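Long-range contacts in glucose dehydrogenase (PDB 7CDY), which belongs to the glucose/sorbosone dehydrogenase family, built on a beta-propeller fold, and carries a bound calcium ion: residues Pro14-Phe19 with Leu62-Pro67; Gly50-Tyr55 with Val77-Ala82; Leu295-Leu300 with Ala307-Leu312. One frame throughout, in Å; residues are numbered along the deposited sequence.

Interaction 1 (Pro14-Phe19 with Leu62-Pro67); sequences PWSLAF and LLEVLP
Inner strands of two adjoining beta-propeller sheets come together where W15, S16 and A18 meet L63, E64, V65 and P67. The strands run almost parallel, 6° between their directions, with axes 5.4 Å apart, and side chains rather than a backbone ladder join them. S16 makes the direct polar contacts across the seam. With OG anti to the backbone N (chi1 -180°), its hydroxyl reaches across, donates to E64 OE1 (S16 OG to OE1 2.7 Å) and accepts the backbone N-H of V65 in a nearly straight bond (V65 N to S16 OG 3.0 Å, 172°). The hydroxyl comes from above the E64 carboxylate plane. The bend of E64 at chi2 turns its end back to this serine, while salt bridges to K128 and R323 hold the carboxylate further. A classic beta bulge interrupts the edge strand of the second sheet, L63 and E64 standing opposite the single residue S80. L63 CD2 lies over one face of the W15 indole in a CH-pi contact, 3.7 Å from the centroid of the five-membered ring, and W15 CE3 comes 3.3 Å from L63 C. L62 O is buried here without a polar partner in the model. Farther along, a water links L17 O and V65 O, and the A18 methyl is pressed tightly on the P67 ring, A18 CB to P67 CD being 3.3 Å. Strand 26-30 pairs with 14-19, and its T29 also bonds L63 O through the side-chain hydroxyl, whereas 62-67 pairs with 76-84.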
loop_
_atom_site.group_PDB
_atom_site.type_symbol
_atom_site.label_atom_id
_atom_site.label_comp_id
_atom_site.label_asym_id
_atom_site.label_seq_id
_atom_site.Cartn_x
_atom_site.Cartn_y
_atom_site.Cartn_z
ATOM N N PRO A 14 -4.736 -1.300 -12.992
ATOM C CA PRO A 14 -3.832 -2.145 -12.208
ATOM C C PRO A 14 -3.502 -1.468 -10.889
ATOM O O PRO A 14 -3.468 -0.237 -10.788
ATOM C CB PRO A 14 -2.597 -2.266 -13.107
ATOM C CG PRO A 14 -2.602 -0.971 -13.897
ATOM C CD PRO A 14 -4.061 -0.669 -14.143
ATOM N N TRP A 15 -3.283 -2.281 -9.859
ATOM C CA TRP A 15 -3.155 -1.731 -8.514
ATOM C C TRP A 15 -1.858 -2.118 -7.832
ATOM O O TRP A 15 -1.243 -1.281 -7.176
ATOM C CB TRP A 15 -4.348 -2.165 -7.644
ATOM C CG TRP A 15 -4.686 -1.213 -6.515
ATOM C CD1 TRP A 15 -5.536 -0.144 -6.579
ATOM C CD2 TRP A 15 -4.181 -1.250 -5.175
ATOM N NE1 TRP A 15 -5.596 0.484 -5.356
ATOM C CE2 TRP A 15 -4.786 -0.183 -4.472
ATOM C CE3 TRP A 15 -3.304 -2.097 -4.493
ATOM C CZ2 TRP A 15 -4.523 0.067 -3.116
ATOM C CZ3 TRP A 15 -3.049 -1.853 -3.154
ATOM C CH2 TRP A 15 -3.657 -0.776 -2.477
ATOM N N SER A 16 -1.414 -3.360 -7.986
ATOM C CA SER A 16 -0.252 -3.862 -7.269
ATOM C C SER A 16 0.563 -4.739 -8.201
ATOM O O SER A 16 0.020 -5.401 -9.086
ATOM C CB SER A 16 -0.710 -4.724 -6.071
ATOM O OG SER A 16 0.358 -5.265 -5.297
ATOM N N LEU A 17 1.874 -4.750 -7.987
ATOM C CA LEU A 17 2.722 -5.736 -8.641
ATOM C C LEU A 17 3.703 -6.316 -7.642
ATOM O O LEU A 17 4.068 -5.681 -6.652
ATOM C CB LEU A 17 3.454 -5.179 -9.871
ATOM C CG LEU A 17 4.687 -4.321 -9.628
ATOM C CD1 LEU A 17 5.981 -5.143 -9.597
ATOM C CD2 LEU A 17 4.788 -3.224 -10.685
ATOM N N ALA A 18 4.180 -7.516 -7.961
ATOM C CA ALA A 18 5.163 -8.183 -7.124
ATOM C C ALA A 18 6.026 -9.100 -7.973
ATOM O O ALA A 18 5.517 -9.854 -8.804
ATOM C CB ALA A 18 4.488 -9.015 -6.039
ATOM N N PHE A 19 7.332 -9.035 -7.760
ATOM C CA PHE A 19 8.243 -9.910 -8.482
ATOM C C PHE A 19 8.245 -11.313 -7.892
ATOM O O PHE A 19 8.176 -11.498 -6.670
ATOM C CB PHE A 19 9.660 -9.341 -8.446
ATOM C CG PHE A 19 9.931 -8.355 -9.539
ATOM C CD1 PHE A 19 9.611 -7.019 -9.377
ATOM C CD2 PHE A 19 10.488 -8.767 -10.738
ATOM C CE1 PHE A 19 9.848 -6.108 -10.384
ATOM C CE2 PHE A 19 10.732 -7.859 -11.747
ATOM C CZ PHE A 19 10.410 -6.530 -11.571
ATOM N N LEU A 62 -9.745 -5.757 -6.120
ATOM C CA LEU A 62 -8.567 -6.543 -5.798
ATOM C C LEU A 62 -7.400 -5.579 -5.674
ATOM O O LEU A 62 -7.157 -4.778 -6.588
ATOM C CB LEU A 62 -8.293 -7.589 -6.882
ATOM C CG LEU A 62 -7.086 -8.493 -6.633
ATOM C CD1 LEU A 62 -7.288 -9.318 -5.367
ATOM C CD2 LEU A 62 -6.877 -9.412 -7.829
ATOM N N LEU A 63 -6.719 -5.619 -4.525
ATOM C CA LEU A 63 -5.727 -4.614 -4.163
ATOM C C LEU A 63 -4.314 -5.199 -4.204
ATOM O O LEU A 63 -3.775 -5.389 -5.297
ATOM C CB LEU A 63 -6.093 -3.935 -2.838
ATOM C CG LEU A 63 -7.517 -3.347 -2.845
ATOM C CD1 LEU A 63 -7.933 -2.881 -1.455
ATOM C CD2 LEU A 63 -7.695 -2.218 -3.869
ATOM N N GLU A 64 -3.686 -5.479 -3.060
ATOM C CA GLU A 64 -2.280 -5.873 -3.054
ATOM C C GLU A 64 -2.097 -7.344 -3.401
ATOM O O GLU A 64 -2.884 -8.196 -2.983
ATOM C CB GLU A 64 -1.659 -5.623 -1.670
ATOM C CG GLU A 64 -0.127 -5.638 -1.637
ATOM C CD GLU A 64 0.462 -4.278 -1.932
ATOM O OE1 GLU A 64 0.214 -3.728 -3.033
ATOM O OE2 GLU A 64 1.164 -3.726 -1.056
ATOM N N VAL A 65 -1.010 -7.642 -4.112
ATOM C CA VAL A 65 -0.482 -8.997 -4.238
ATOM C C VAL A 65 0.910 -9.013 -3.622
ATOM O O VAL A 65 1.740 -8.146 -3.915
ATOM C CB VAL A 65 -0.480 -9.491 -5.700
ATOM C CG1 VAL A 65 0.316 -8.567 -6.639
ATOM C CG2 VAL A 65 0.050 -10.921 -5.775
ATOM N N LEU A 66 1.160 -9.984 -2.743
ATOM C CA LEU A 66 2.442 -10.082 -2.048
ATOM C C LEU A 66 2.830 -11.543 -1.851
ATOM O O LEU A 66 2.297 -12.224 -0.958
ATOM C CB LEU A 66 2.411 -9.335 -0.716
ATOM C CG LEU A 66 3.707 -9.341 0.106
ATOM C CD1 LEU A 66 4.888 -8.911 -0.737
ATOM C CD2 LEU A 66 3.591 -8.444 1.340
ATOM N N PRO A 67 3.756 -12.050 -2.654
ATOM C CA PRO A 67 4.328 -13.370 -2.383
ATOM C C PRO A 67 4.947 -13.408 -0.998
ATOM O O PRO A 67 5.473 -12.417 -0.490
ATOM C CB PRO A 67 5.403 -13.514 -3.463
ATOM C CG PRO A 67 4.945 -12.591 -4.567
ATOM C CD PRO A 67 4.310 -11.443 -3.866
HETATM O O HOH W 1 3.811 -6.406 -3.884
#

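Interaction 2 (Gly50-Tyr55 with Val77-Ala82); sequences GVPQVY and VYLSFA
F81 and A82 at the end of the strand segment, and P52 of the loop opposite, bury more surface than the other residues of this contact. The pyrrolidine of P52 lies over one face of the F81 ring, offset toward the rim, with CG 4.0 Å from the ring centroid and 13° off the normal, a CH-pi contact. The F81 ring is placed against the proline by its first torsion, CG sitting between the backbone N and the carbonyl carbon (chi1 60°). V54 CG1 packs on the root of the same side chain, 3.7 Å from F81 CB, and P52 CD reaches the neighbouring L79, 3.8 Å from its CD1, so the proline spans two residues of the strand whose side chains point to the loop.

A82 makes the hydrogen bond of the contact. Its carbonyl O accepts the backbone N-H of Y55 (Y55 N to A82 O 2.8 Å, 169° at the hydrogen), the donor standing well above the carbonyl plane. The methyl of A82 meets the edge of the Y55 ring near its plane and touches Y55 CB, 3.9 Å from A82 CB. One backbone bond thus ties the loop to the strand at this end, while apolar contacts carry the rest.

The loop follows strand 43-44 and precedes strand 62-67, and it lies over L79 and F81, on one face of the sheet that contains strand 76-84. F109 of strand 109-114 touches P52, L79 and F81, and A93 of strand 90-99 packs on F81, while F125 touches Y55 and A82.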
loop_
_atom_site.group_PDB
_atom_site.type_symbol
_atom_site.label_atom_id
_atom_site.label_comp_id
_atom_site.label_asym_id
_atom_site.label_seq_id
_atom_site.Cartn_x
_atom_site.Cartn_y
_atom_site.Cartn_z
ATOM N N GLY A 50 -9.044 -19.035 -9.189
ATOM C CA GLY A 50 -9.047 -19.188 -7.741
ATOM C C GLY A 50 -8.937 -17.908 -6.943
ATOM O O GLY A 50 -8.787 -17.968 -5.718
ATOM N N VAL A 51 -8.983 -16.758 -7.600
ATOM C CA VAL A 51 -8.874 -15.455 -6.949
ATOM C C VAL A 51 -10.210 -15.139 -6.283
ATOM O O VAL A 51 -11.266 -15.429 -6.864
ATOM C CB VAL A 51 -8.476 -14.397 -7.993
ATOM C CG1 VAL A 51 -8.531 -12.982 -7.443
ATOM C CG2 VAL A 51 -7.092 -14.710 -8.553
ATOM N N PRO A 52 -10.227 -14.546 -5.088
ATOM C CA PRO A 52 -11.509 -14.226 -4.445
ATOM C C PRO A 52 -12.310 -13.227 -5.268
ATOM O O PRO A 52 -11.754 -12.385 -5.974
ATOM C CB PRO A 52 -11.083 -13.608 -3.107
ATOM C CG PRO A 52 -9.702 -13.062 -3.373
ATOM C CD PRO A 52 -9.088 -14.121 -4.258
ATOM N N GLN A 53 -13.631 -13.330 -5.175
ATOM C CA GLN A 53 -14.482 -12.248 -5.648
ATOM C C GLN A 53 -14.331 -11.049 -4.717
ATOM O O GLN A 53 -13.967 -11.187 -3.543
ATOM C CB GLN A 53 -15.937 -12.706 -5.699
ATOM C CG GLN A 53 -16.156 -13.874 -6.655
ATOM C CD GLN A 53 -17.621 -14.242 -6.773
ATOM O OE1 GLN A 53 -18.144 -15.021 -5.978
ATOM N NE2 GLN A 53 -18.292 -13.680 -7.763
ATOM N N VAL A 54 -14.571 -9.851 -5.258
ATOM C CA VAL A 54 -14.238 -8.618 -4.560
ATOM C C VAL A 54 -15.415 -7.651 -4.620
ATOM O O VAL A 54 -16.361 -7.824 -5.388
ATOM C CB VAL A 54 -12.954 -7.964 -5.116
ATOM C CG1 VAL A 54 -11.766 -8.935 -5.047
ATOM C CG2 VAL A 54 -13.191 -7.486 -6.538
ATOM N N TYR A 55 -15.319 -6.599 -3.815
ATOM C CA TYR A 55 -16.225 -5.456 -3.884
ATOM C C TYR A 55 -15.572 -4.454 -4.826
ATOM O O TYR A 55 -14.713 -3.664 -4.424
ATOM C CB TYR A 55 -16.408 -4.895 -2.479
ATOM C CG TYR A 55 -17.338 -3.719 -2.317
ATOM C CD1 TYR A 55 -18.709 -3.898 -2.204
ATOM C CD2 TYR A 55 -16.830 -2.426 -2.211
ATOM C CE1 TYR A 55 -19.555 -2.814 -2.017
ATOM C CE2 TYR A 55 -17.665 -1.346 -2.020
ATOM C CZ TYR A 55 -19.017 -1.549 -1.929
ATOM O OH TYR A 55 -19.834 -0.455 -1.738
ATOM N N VAL A 77 1.054 -16.902 -1.860
ATOM C CA VAL A 77 0.759 -15.557 -2.348
ATOM C C VAL A 77 -0.344 -14.971 -1.478
ATOM O O VAL A 77 -1.438 -15.541 -1.386
ATOM C CB VAL A 77 0.335 -15.554 -3.827
ATOM C CG1 VAL A 77 0.001 -14.126 -4.267
ATOM C CG2 VAL A 77 1.455 -16.123 -4.685
ATOM N N TYR A 78 -0.054 -13.832 -0.843
ATOM C CA TYR A 78 -1.047 -13.072 -0.092
ATOM C C TYR A 78 -1.736 -12.062 -1.004
ATOM O O TYR A 78 -1.116 -11.499 -1.921
ATOM C CB TYR A 78 -0.376 -12.314 1.064
ATOM C CG TYR A 78 0.191 -13.210 2.147
ATOM C CD1 TYR A 78 1.385 -13.893 1.946
ATOM C CD2 TYR A 78 -0.467 -13.371 3.364
ATOM C CE1 TYR A 78 1.905 -14.737 2.930
ATOM C CE2 TYR A 78 0.050 -14.208 4.358
ATOM C CZ TYR A 78 1.236 -14.871 4.128
ATOM O OH TYR A 78 1.759 -15.709 5.099
ATOM N N LEU A 79 -3.029 -11.828 -0.744
ATOM C CA LEU A 79 -3.802 -10.805 -1.444
ATOM C C LEU A 79 -4.571 -9.983 -0.431
ATOM O O LEU A 79 -5.071 -10.521 0.561
ATOM C CB LEU A 79 -4.832 -11.428 -2.404
ATOM C CG LEU A 79 -4.323 -12.293 -3.551
ATOM C CD1 LEU A 79 -5.505 -12.974 -4.255
ATOM C CD2 LEU A 79 -3.518 -11.463 -4.540
ATOM N N SER A 80 -4.690 -8.687 -0.687
ATOM C CA SER A 80 -5.662 -7.868 0.013
ATOM C C SER A 80 -6.739 -7.434 -0.972
ATOM O O SER A 80 -6.495 -7.356 -2.187
ATOM C CB SER A 80 -5.010 -6.671 0.705
ATOM O OG SER A 80 -4.635 -5.698 -0.253
ATOM N N PHE A 81 -7.947 -7.191 -0.460
ATOM C CA PHE A 81 -9.074 -6.855 -1.325
ATOM C C PHE A 81 -10.192 -6.236 -0.508
ATOM O O PHE A 81 -10.279 -6.417 0.707
ATOM C CB PHE A 81 -9.585 -8.064 -2.130
ATOM C CG PHE A 81 -10.076 -9.239 -1.281
ATOM C CD1 PHE A 81 -9.177 -10.096 -0.649
ATOM C CD2 PHE A 81 -11.442 -9.506 -1.162
ATOM C CE1 PHE A 81 -9.632 -11.186 0.100
ATOM C CE2 PHE A 81 -11.905 -10.598 -0.417
ATOM C CZ PHE A 81 -10.997 -11.428 0.212
ATOM N N ALA A 82 -11.050 -5.488 -1.194
ATOM C CA ALA A 82 -12.289 -5.040 -0.579
ATOM C C ALA A 82 -13.287 -6.187 -0.638
ATOM O O ALA A 82 -13.477 -6.798 -1.697
ATOM C CB ALA A 82 -12.833 -3.834 -1.341
#

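Interaction 3 (Leu295-Leu300 with Ala307-Leu312); sequences LIRLTL and AEERLL
Two guanidinium groups, R297 and R310, each meet a glutamate edge-on. E309 OE1 lies in the plane of the R297 group and takes two bonds from it, from NE (2.6 Å) and from NH2 (2.9 Å), so one oxygen is gripped side-on; the carboxylate plane stands 80° to the guanidinium. A bend at chi3 (77°) swings R297 back to meet the extended E309, while its NH1 is bonded to S284. R310 likewise holds E308 OE1 at its edge within its own strand, and I296 covers one of its faces, CG1 lying 3.8 Å from R310 NE. Q292 takes R310 NH1, and W261 NE1 gives E308 OE1 a further donor. These ion pairs sit on opposite faces of the sheet: R297, E309, L295 and L311 on one, I296, R310, L298 and E308 on the other. Between the two faces the backbones pair in antiparallel register, L295 with L311 and R297 with E309 both hydrogen-bonded pairs, for example L295 N to L311 O at 2.9 Å. L298 CD2 packs beside E308 CB. Strands 294-301 and 304-311 form a beta hairpin, with 304-311 at the edge of the four-stranded antiparallel sheet that makes up a propeller blade.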
loop_
_atom_site.group_PDB
_atom_site.type_symbol
_atom_site.label_atom_id
_atom_site.label_comp_id
_atom_site.label_asym_id
_atom_site.label_seq_id
_atom_site.Cartn_x
_atom_site.Cartn_y
_atom_site.Cartn_z
ATOM N N LEU A 295 6.288 10.787 -10.582
ATOM C CA LEU A 295 7.033 9.959 -9.649
ATOM C C LEU A 295 7.873 10.871 -8.768
ATOM O O LEU A 295 8.596 11.733 -9.277
ATOM C CB LEU A 295 7.929 8.999 -10.424
ATOM C CG LEU A 295 8.806 8.053 -9.602
ATOM C CD1 LEU A 295 7.949 7.060 -8.811
ATOM C CD2 LEU A 295 9.762 7.313 -10.531
ATOM N N ILE A 296 7.755 10.703 -7.459
ATOM C CA ILE A 296 8.469 11.509 -6.480
ATOM C C ILE A 296 9.692 10.734 -6.021
ATOM O O ILE A 296 9.596 9.538 -5.715
ATOM C CB ILE A 296 7.554 11.828 -5.287
ATOM C CG1 ILE A 296 6.367 12.672 -5.743
ATOM C CG2 ILE A 296 8.333 12.507 -4.178
ATOM C CD1 ILE A 296 5.235 12.725 -4.726
ATOM N N ARG A 297 10.845 11.400 -5.962
ATOM C CA ARG A 297 12.049 10.803 -5.397
ATOM C C ARG A 297 12.501 11.625 -4.199
ATOM O O ARG A 297 12.827 12.809 -4.341
ATOM C CB ARG A 297 13.177 10.733 -6.427
ATOM C CG ARG A 297 14.423 10.060 -5.868
ATOM C CD ARG A 297 15.496 9.890 -6.916
ATOM N NE ARG A 297 16.189 11.137 -7.190
ATOM C CZ ARG A 297 17.359 11.471 -6.657
ATOM N NH1 ARG A 297 17.963 10.652 -5.809
ATOM N NH2 ARG A 297 17.922 12.631 -6.967
ATOM N N LEU A 298 12.525 11.003 -3.021
ATOM C CA LEU A 298 13.009 11.645 -1.804
ATOM C C LEU A 298 14.407 11.128 -1.496
ATOM O O LEU A 298 14.606 9.914 -1.365
ATOM C CB LEU A 298 12.081 11.348 -0.628
ATOM C CG LEU A 298 10.618 11.751 -0.804
ATOM C CD1 LEU A 298 9.824 11.440 0.449
ATOM C CD2 LEU A 298 10.543 13.235 -1.133
ATOM N N THR A 299 15.373 12.036 -1.369
ATOM C CA THR A 299 16.711 11.651 -0.942
ATOM C C THR A 299 16.731 11.562 0.578
ATOM O O THR A 299 16.256 12.470 1.261
ATOM C CB THR A 299 17.714 12.702 -1.421
ATOM O OG1 THR A 299 17.692 12.768 -2.852
ATOM C CG2 THR A 299 19.124 12.351 -0.958
ATOM N N LEU A 300 17.274 10.464 1.108
ATOM C CA LEU A 300 17.273 10.218 2.544
ATOM C C LEU A 300 18.685 10.280 3.106
ATOM O O LEU A 300 19.640 9.822 2.475
ATOM C CB LEU A 300 16.712 8.834 2.869
ATOM C CG LEU A 300 15.358 8.477 2.273
ATOM C CD1 LEU A 300 14.982 7.039 2.650
ATOM C CD2 LEU A 300 14.302 9.472 2.739
ATOM N N ALA A 307 15.858 16.052 0.284
ATOM C CA ALA A 307 15.522 16.672 -0.990
ATOM C C ALA A 307 14.348 15.923 -1.599
ATOM O O ALA A 307 14.157 14.728 -1.341
ATOM C CB ALA A 307 16.708 16.650 -1.958
ATOM N N GLU A 308 13.562 16.646 -2.400
ATOM C CA GLU A 308 12.424 16.097 -3.132
ATOM C C GLU A 308 12.585 16.431 -4.610
ATOM O O GLU A 308 12.664 17.611 -4.978
ATOM C CB GLU A 308 11.093 16.649 -2.604
ATOM C CG GLU A 308 9.909 16.227 -3.464
ATOM C CD GLU A 308 8.571 16.726 -2.946
ATOM O OE1 GLU A 308 7.555 16.472 -3.629
ATOM O OE2 GLU A 308 8.529 17.384 -1.888
ATOM N N GLU A 309 12.604 15.403 -5.453
ATOM C CA GLU A 309 12.693 15.531 -6.900
ATOM C C GLU A 309 11.415 14.992 -7.524
ATOM O O GLU A 309 10.747 14.124 -6.949
ATOM C CB GLU A 309 13.904 14.741 -7.472
ATOM C CG GLU A 309 14.025 14.750 -9.015
ATOM C CD GLU A 309 15.159 13.887 -9.577
ATOM O OE1 GLU A 309 15.751 13.081 -8.833
ATOM O OE2 GLU A 309 15.460 14.019 -10.786
ATOM N N ARG A 310 11.075 15.505 -8.704
ATOM C CA ARG A 310 9.915 15.068 -9.470
ATOM C C ARG A 310 10.380 14.518 -10.810
ATOM O O ARG A 310 11.176 15.161 -11.508
ATOM C CB ARG A 310 8.943 16.235 -9.705
ATOM C CG ARG A 310 8.351 16.855 -8.443
ATOM C CD ARG A 310 7.674 15.802 -7.569
ATOM N NE ARG A 310 6.948 16.372 -6.438
ATOM C CZ ARG A 310 5.702 16.823 -6.512
ATOM N NH1 ARG A 310 5.054 16.788 -7.670
ATOM N NH2 ARG A 310 5.109 17.307 -5.425
ATOM N N LEU A 311 9.859 13.350 -11.184
ATOM C CA LEU A 311 10.169 12.676 -12.436
ATOM C C LEU A 311 8.867 12.342 -13.151
ATOM O O LEU A 311 7.815 12.211 -12.524
ATOM C CB LEU A 311 10.961 11.366 -12.202
ATOM C CG LEU A 311 12.292 11.445 -11.449
ATOM C CD1 LEU A 311 12.081 11.504 -9.939
ATOM C CD2 LEU A 311 13.147 10.236 -11.794
ATOM N N LEU A 312 8.945 12.180 -14.464
ATOM C CA LEU A 312 7.822 11.709 -15.324
ATOM C C LEU A 312 6.651 12.692 -15.372
ATOM O O LEU A 312 5.634 12.334 -15.837
ATOM C CB LEU A 312 7.313 10.337 -14.858
ATOM C CG LEU A 312 8.345 9.248 -14.591
ATOM C CD1 LEU A 312 7.666 7.925 -14.280
ATOM C CD2 LEU A 312 9.304 9.080 -15.745
#

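Overall arrangement
Interactions 1 and 2 are neighbours, their centres 10 Å apart, and share the sheet containing strands 62-67 and 76-84. They touch directly: L66 O and Y78 N, 2.9 Å apart, probably form a hydrogen bond. Their segments interleave along the chain (14-19, 50-55, 62-67, 77-82); 14-19 meets strand 62-67, and the loop 50-55 packs on strand 76-84. Interaction 3 opens later in the chain and lies in a separate four-stranded sheet, with centres about 23 Å from interaction 1 and 32 Å from interaction 2, on the far side of the chain's centre from the latter. Together they sample blade-to-blade, loop-to-blade and within-blade contacts of one propeller.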